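Local coordinates for glutamate--cysteine ligase GshA (Methylobacillus flagellatus KT, PDB 3K1T), which probably acts as a ligase that joins glutamate to cysteine, the gamma-glutamylcysteine synthetase step of glutathione synthesis, at residues 158-162 / 163-167; 178-181 / 182-186. One frame throughout, in Å; residues are numbered along the deposited sequence.

Contact 1 (158-162 / 163-167) is the turn of a beta hairpin in the mixed sheet, about 31 Å from the chain's centre. Contact 2 (178-181 / 182-186) is a loop that follows strand 173-177 of the same sheet, about 17 Å from that centre. Their centres lie about 18 Å apart, yet the two meet where R159 NH1 packs 3.4 Å from D186 O. Q189 ties them together more firmly: its backbone oxygen accepts from R159 of contact 1, and its side-chain nitrogen donates to I184 O of contact 2. The sulfate bound by R158 probably comes from the crystallisation liquor and is no evidence of an active site.

Contact 1 (158-162 / 163-167); sequences RRKAN and RLELD. With SO4 (sulfate ion), chain C.
The guanidinium of R158 carries K160 CD 3.8 Å above one face, toward its rim, in the K160 conformer given here, one of two deposited. A sulfate meets its edge: R158 NH1 donates to sulfate O3 at 2.9 Å, in the plane and nearly straight (173°), and R158 NH2 to sulfate O2 at 2.8 Å. The R159 guanidinium is met at its edge, in plane, by the amide oxygen of N162, with R159 NH2 to N162 OD1 3.0 Å. With CG anti to the backbone N (chi1 -179°) and the chain straight from there to NE, R159 extends its guanidinium to the N162 amide. NH1 of R159 goes on to Q189 O. Across the strands, R159 CB rests on L164 CD2 at 3.8 Å. On the other face, which carries K160 and E165, a water donates to K160 O (2.7 Å) and to E165 OE2, again for one of two deposited E165 conformers.

A type I' turn from K160 to R163 reverses the chain, as in tight two-residue beta hairpins. K160 N to R163 O (2.9 Å) and E165 N to R158 O (2.8 Å) belong to two hydrogen-bonded pairs around the non-hydrogen-bonded pair R159-L164. R163 forms salt bridges with D170 and E192. The hairpin joins strands 151-160 and 163-166, and L164 packs against L99 and I101 of strand 97-102.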
ATOM      1  N   ARG A 158      12.142 -30.400   7.860  1.00 15.28           N
ATOM      2  CA  ARG A 158      11.864 -31.686   8.503  1.00 16.84           C
ATOM      3  C   ARG A 158      10.371 -31.907   8.439  1.00 16.75           C
ATOM      4  O   ARG A 158       9.596 -31.013   8.854  1.00 19.32           O
ATOM      5  CB  ARG A 158      12.304 -31.618   9.962  1.00 17.97           C
ATOM      6  CG  ARG A 158      12.018 -32.890  10.752  1.00 23.25           C
ATOM      7  CD  ARG A 158      13.085 -33.942  10.532  1.00 27.08           C
ATOM      8  NE  ARG A 158      12.888 -35.091  11.434  1.00 27.80           N
ATOM      9  CZ  ARG A 158      12.357 -36.270  11.086  1.00 29.77           C
ATOM     10  NH1 ARG A 158      11.938 -36.516   9.837  1.00 26.20           N
ATOM     11  NH2 ARG A 158      12.244 -37.217  12.012  1.00 30.43           N
ATOM     12  N   ARG A 159       9.927 -33.063   7.941  1.00 13.67           N
ATOM     13  CA  ARG A 159       8.501 -33.366   7.982  1.00 12.14           C
ATOM     14  C   ARG A 159       8.184 -34.270   9.149  1.00 13.53           C
ATOM     15  O   ARG A 159       8.739 -35.384   9.241  1.00 12.73           O
ATOM     16  CB  ARG A 159       8.025 -34.027   6.687  1.00 11.43           C
ATOM     17  CG  ARG A 159       6.521 -34.325   6.718  1.00 11.54           C
ATOM     18  CD  ARG A 159       6.023 -34.666   5.361  1.00 12.73           C
ATOM     19  NE  ARG A 159       4.605 -35.023   5.341  1.00 13.27           N
ATOM     20  CZ  ARG A 159       3.845 -35.020   4.237  1.00 11.46           C
ATOM     21  NH1 ARG A 159       4.350 -34.671   3.062  1.00 12.10           N
ATOM     22  NH2 ARG A 159       2.582 -35.402   4.317  1.00 13.12           N
ATOM     23  N   LYS A 160       7.216 -33.829   9.957  1.00 14.79           N
ATOM     24  CA  LYS A 160       6.697 -34.572  11.105  0.60 16.48           C
ATOM     25  C   LYS A 160       5.167 -34.569  11.043  1.00 15.44           C
ATOM     26  O   LYS A 160       4.571 -33.502  11.038  1.00 13.73           O
ATOM     27  CB  LYS A 160       7.091 -33.879  12.406  0.60 18.08           C
ATOM     28  CG  LYS A 160       8.575 -33.855  12.753  0.60 23.66           C
ATOM     29  CD  LYS A 160       9.093 -35.197  13.191  0.60 27.75           C
ATOM     30  CE  LYS A 160       8.671 -35.547  14.618  0.60 29.88           C
ATOM     31  NZ  LYS A 160       8.751 -37.026  14.803  0.60 31.75           N
ATOM     32  N   ALA A 161       4.513 -35.725  10.971  1.00 15.05           N
ATOM     33  CA  ALA A 161       3.010 -35.755  11.057  1.00 16.58           C
ATOM     34  C   ALA A 161       2.256 -34.736  10.173  1.00 17.91           C
ATOM     35  O   ALA A 161       1.411 -33.928  10.651  1.00 22.07           O
ATOM     36  CB  ALA A 161       2.568 -35.520  12.514  1.00 16.87           C
ATOM     37  N   ASN A 162       2.545 -34.751   8.908  1.00 15.97           N
ATOM     38  CA  ASN A 162       1.863 -33.852   7.970  1.00 15.37           C
ATOM     39  C   ASN A 162       2.123 -32.342   8.131  1.00 15.09           C
ATOM     40  O   ASN A 162       1.384 -31.533   7.589  1.00 13.84           O
ATOM     41  CB  ASN A 162       0.366 -34.154   7.848  1.00 14.97           C
ATOM     42  CG  ASN A 162       0.107 -35.558   7.323  1.00 15.50           C
ATOM     43  OD1 ASN A 162       0.996 -36.150   6.701  1.00 13.90           O
ATOM     44  ND2 ASN A 162      -1.092 -36.100   7.579  1.00 12.63           N
ATOM     45  N   ARG A 163       3.225 -31.997   8.778  1.00 14.97           N
ATOM     46  CA  ARG A 163       3.654 -30.608   8.861  1.00 14.91           C
ATOM     47  C   ARG A 163       5.150 -30.508   8.561  1.00 14.59           C
ATOM     48  O   ARG A 163       5.942 -31.405   8.907  1.00 13.83           O
ATOM     49  CB  ARG A 163       3.370 -30.087  10.269  1.00 15.17           C
ATOM     50  CG  ARG A 163       1.896 -30.175  10.687  1.00 16.56           C
ATOM     51  CD  ARG A 163       1.678 -29.479  12.062  1.00 18.50           C
ATOM     52  NE  ARG A 163       1.796 -28.016  11.952  1.00 17.41           N
ATOM     53  CZ  ARG A 163       0.841 -27.209  11.486  1.00 18.37           C
ATOM     54  NH1 ARG A 163      -0.312 -27.692  11.059  1.00 18.18           N
ATOM     55  NH2 ARG A 163       1.051 -25.890  11.424  1.00 20.76           N
ATOM     56  N   LEU A 164       5.555 -29.410   7.942  1.00 14.60           N
ATOM     57  CA  LEU A 164       6.975 -29.095   7.817  1.00 16.04           C
ATOM     58  C   LEU A 164       7.408 -28.231   8.991  1.00 17.02           C
ATOM     59  O   LEU A 164       6.720 -27.272   9.324  1.00 18.22           O
ATOM     60  CB  LEU A 164       7.260 -28.360   6.521  1.00 15.71           C
ATOM     61  CG  LEU A 164       6.928 -29.095   5.237  1.00 17.14           C
ATOM     62  CD1 LEU A 164       7.500 -28.243   4.047  1.00 17.09           C
ATOM     63  CD2 LEU A 164       7.479 -30.571   5.234  1.00 14.03           C
ATOM     64  N   GLU A 165       8.544 -28.568   9.595  1.00 17.33           N
ATOM     65  CA  GLU A 165       9.074 -27.832  10.730  0.50 18.34           C
ATOM     66  C   GLU A 165      10.583 -27.570  10.580  1.00 17.78           C
ATOM     67  O   GLU A 165      11.285 -28.247   9.778  1.00 17.15           O
ATOM     68  CB  GLU A 165       8.761 -28.606  12.022  0.50 19.51           C
ATOM     69  CG  GLU A 165       7.298 -28.381  12.528  0.50 23.02           C
ATOM     70  CD  GLU A 165       6.768 -29.541  13.329  0.50 27.96           C
ATOM     71  OE1 GLU A 165       7.597 -30.400  13.721  0.50 30.86           O
ATOM     72  OE2 GLU A 165       5.529 -29.609  13.555  0.50 27.27           O
ATOM     73  N   LEU A 166      11.055 -26.587  11.335  1.00 17.07           N
ATOM     74  CA  LEU A 166      12.492 -26.334  11.560  1.00 17.34           C
ATOM     75  C   LEU A 166      12.670 -26.315  13.077  1.00 18.34           C
ATOM     76  O   LEU A 166      11.698 -26.477  13.816  1.00 18.30           O
ATOM     77  CB  LEU A 166      12.933 -24.989  10.946  1.00 17.28           C
ATOM     78  CG  LEU A 166      12.700 -24.799   9.460  1.00 15.63           C
ATOM     79  CD1 LEU A 166      13.068 -23.333   9.031  1.00 14.87           C
ATOM     80  CD2 LEU A 166      13.456 -25.856   8.646  1.00 12.97           C
ATOM     81  N   ASP A 167      13.899 -26.092  13.534  1.00 20.03           N
ATOM     82  CA  ASP A 167      14.227 -26.089  14.977  1.00 21.60           C
ATOM     83  C   ASP A 167      13.351 -25.095  15.704  1.00 21.08           C
ATOM     84  O   ASP A 167      13.407 -23.898  15.420  1.00 20.11           O
ATOM     85  CB  ASP A 167      15.704 -25.697  15.158  1.00 22.88           C
ATOM     86  CG  ASP A 167      16.124 -25.617  16.631  1.00 28.00           C
ATOM     87  OD1 ASP A 167      15.955 -26.648  17.306  1.00 32.93           O
ATOM     88  OD2 ASP A 167      16.617 -24.533  17.093  1.00 34.05           O
TER
HETATM   89  S   SO4 C 433      11.963 -40.186   9.715  1.00 31.95           S
HETATM   90  O1  SO4 C 433      13.266 -40.073   9.065  1.00 32.47           O
HETATM   91  O2  SO4 C 433      12.057 -39.840  11.156  1.00 31.74           O
HETATM   92  O3  SO4 C 433      11.007 -39.208   9.099  1.00 30.00           O
HETATM   93  O4  SO4 C 433      11.518 -41.580   9.588  1.00 30.21           O
HETATM   94  O   HOH W   1       4.063 -32.161  13.368  1.00 25.18           O

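Contact 2 (178-181 / 182-186); sequences NDLS and GGIPD
L180 touches both I184 and P185 across this loop, and the two residues before it accept backbone N-H groups of L180 and S181. N178 comes first: its OD1 accepts the backbone N of L180 at 3.0 Å, in the carbonyl plane, while its ND2 donates to P102 O, so the amide is held at both ends. D179 repeats the pattern one residue on. D179 OD1 takes the backbone N of S181 at 3.0 Å, from above the carboxylate plane, and the hydroxyl of S181 donates to the same oxygen, S181 OG to D179 OD1 3.0 Å. Both donors come from one face of the carboxylate. The hydroxyl can join in because chi1 of S181 is 59°, which sets OG between the backbone N and the carbonyl carbon. The D179 backbone is gripped as well, its N by E103 OE2 and its O by W203 NE1.

The two methyls of L180 reach the second segment separately. L180 CD1 lies 4.1 Å from I184 CG1, the two chains passing at a slant, and L180 CD2 lies 3.9 Å from P185 CD, meeting the proline about at right angles. L180 O accepts G183 N at 2.9 Å. G183 has a phi of 111°, at which a CB would press on the carbonyl O of G182, so the place calls for glycine, and this lets the chain leave toward I184.

Two successive Asx turns, at N178 and D179, lead into a type I beta turn from L180 to G183 in the loop between strands 173-177 and 194-196 of the mixed sheet.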
ATOM      1  N   ASN A 178      10.197 -21.244  -5.074  1.00 15.64           N
ATOM      2  CA  ASN A 178      10.754 -22.356  -5.866  1.00 15.49           C
ATOM      3  C   ASN A 178       9.572 -22.786  -6.760  1.00 15.21           C
ATOM      4  O   ASN A 178       8.494 -23.105  -6.240  1.00 15.03           O
ATOM      5  CB  ASN A 178      11.139 -23.471  -4.899  1.00 15.89           C
ATOM      6  CG  ASN A 178      11.713 -24.701  -5.579  1.00 16.18           C
ATOM      7  OD1 ASN A 178      11.249 -25.121  -6.659  1.00 17.39           O
ATOM      8  ND2 ASN A 178      12.739 -25.285  -4.954  1.00 17.53           N
ATOM      9  N   ASP A 179       9.732 -22.730  -8.073  1.00 15.79           N
ATOM     10  CA  ASP A 179       8.598 -22.940  -8.950  1.00 16.79           C
ATOM     11  C   ASP A 179       8.188 -24.420  -9.104  1.00 16.59           C
ATOM     12  O   ASP A 179       7.159 -24.711  -9.717  1.00 17.59           O
ATOM     13  CB  ASP A 179       8.804 -22.263 -10.328  1.00 17.89           C
ATOM     14  CG  ASP A 179       9.835 -22.933 -11.184  1.00 19.84           C
ATOM     15  OD1 ASP A 179      10.278 -24.066 -10.902  1.00 21.57           O
ATOM     16  OD2 ASP A 179      10.217 -22.280 -12.162  1.00 25.34           O
ATOM     17  N   LEU A 180       8.957 -25.345  -8.536  1.00 16.66           N
ATOM     18  CA  LEU A 180       8.590 -26.776  -8.534  1.00 16.08           C
ATOM     19  C   LEU A 180       8.282 -27.304  -9.976  1.00 17.26           C
ATOM     20  O   LEU A 180       7.505 -28.256 -10.163  1.00 16.94           O
ATOM     21  CB  LEU A 180       7.432 -27.044  -7.565  1.00 16.47           C
ATOM     22  CG  LEU A 180       7.628 -26.649  -6.071  1.00 14.62           C
ATOM     23  CD1 LEU A 180       6.460 -27.007  -5.196  1.00 14.72           C
ATOM     24  CD2 LEU A 180       8.923 -27.248  -5.495  1.00 16.59           C
ATOM     25  N   SER A 181       8.954 -26.730 -10.968  1.00 18.13           N
ATOM     26  CA  SER A 181       8.723 -27.106 -12.367  1.00 19.33           C
ATOM     27  C   SER A 181       9.202 -28.538 -12.676  1.00 19.12           C
ATOM     28  O   SER A 181       8.757 -29.158 -13.650  1.00 18.40           O
ATOM     29  CB  SER A 181       9.401 -26.110 -13.303  1.00 19.92           C
ATOM     30  OG  SER A 181      10.789 -26.063 -13.043  1.00 22.09           O
ATOM     31  N   GLY A 182      10.118 -29.040 -11.845  1.00 19.24           N
ATOM     32  CA  GLY A 182      10.543 -30.422 -11.873  1.00 19.68           C
ATOM     33  C   GLY A 182       9.586 -31.418 -11.228  1.00 19.62           C
ATOM     34  O   GLY A 182       9.870 -32.618 -11.230  1.00 20.99           O
ATOM     35  N   GLY A 183       8.449 -30.946 -10.732  1.00 18.01           N
ATOM     36  CA  GLY A 183       7.464 -31.761 -10.023  1.00 17.81           C
ATOM     37  C   GLY A 183       7.397 -31.410  -8.533  1.00 17.27           C
ATOM     38  O   GLY A 183       8.428 -31.072  -7.924  1.00 17.72           O
ATOM     39  N   ILE A 184       6.195 -31.438  -7.959  1.00 16.89           N
ATOM     40  CA  ILE A 184       6.035 -31.244  -6.527  1.00 16.13           C
ATOM     41  C   ILE A 184       6.588 -32.474  -5.779  1.00 15.54           C
ATOM     42  O   ILE A 184       6.093 -33.588  -5.946  1.00 14.82           O
ATOM     43  CB  ILE A 184       4.572 -31.013  -6.119  1.00 16.87           C
ATOM     44  CG1 ILE A 184       3.969 -29.801  -6.867  1.00 21.23           C
ATOM     45  CG2 ILE A 184       4.472 -30.769  -4.598  1.00 16.37           C
ATOM     46  CD1 ILE A 184       2.484 -29.590  -6.499  1.00 21.01           C
ATOM     47  N   PRO A 185       7.630 -32.285  -4.957  1.00 14.54           N
ATOM     48  CA  PRO A 185       8.200 -33.421  -4.219  1.00 14.18           C
ATOM     49  C   PRO A 185       7.192 -34.012  -3.285  1.00 12.96           C
ATOM     50  O   PRO A 185       6.384 -33.290  -2.697  1.00 13.37           O
ATOM     51  CB  PRO A 185       9.352 -32.795  -3.399  1.00 14.89           C
ATOM     52  CG  PRO A 185       9.506 -31.434  -3.899  1.00 16.00           C
ATOM     53  CD  PRO A 185       8.337 -31.026  -4.689  1.00 15.43           C
ATOM     54  N   ASP A 186       7.265 -35.319  -3.078  1.00 12.95           N
ATOM     55  CA  ASP A 186       6.350 -35.996  -2.166  1.00 11.83           C
ATOM     56  C   ASP A 186       6.335 -35.407  -0.734  1.00 12.01           C
ATOM     57  O   ASP A 186       5.270 -35.332  -0.112  1.00 12.20           O
ATOM     58  CB  ASP A 186       6.625 -37.519  -2.173  1.00 13.01           C
ATOM     59  CG  ASP A 186       5.415 -38.347  -1.713  1.00 15.11           C
ATOM     60  OD1 ASP A 186       4.266 -37.886  -1.911  1.00 14.85           O
ATOM     61  OD2 ASP A 186       5.623 -39.447  -1.139  1.00 13.03           O
TER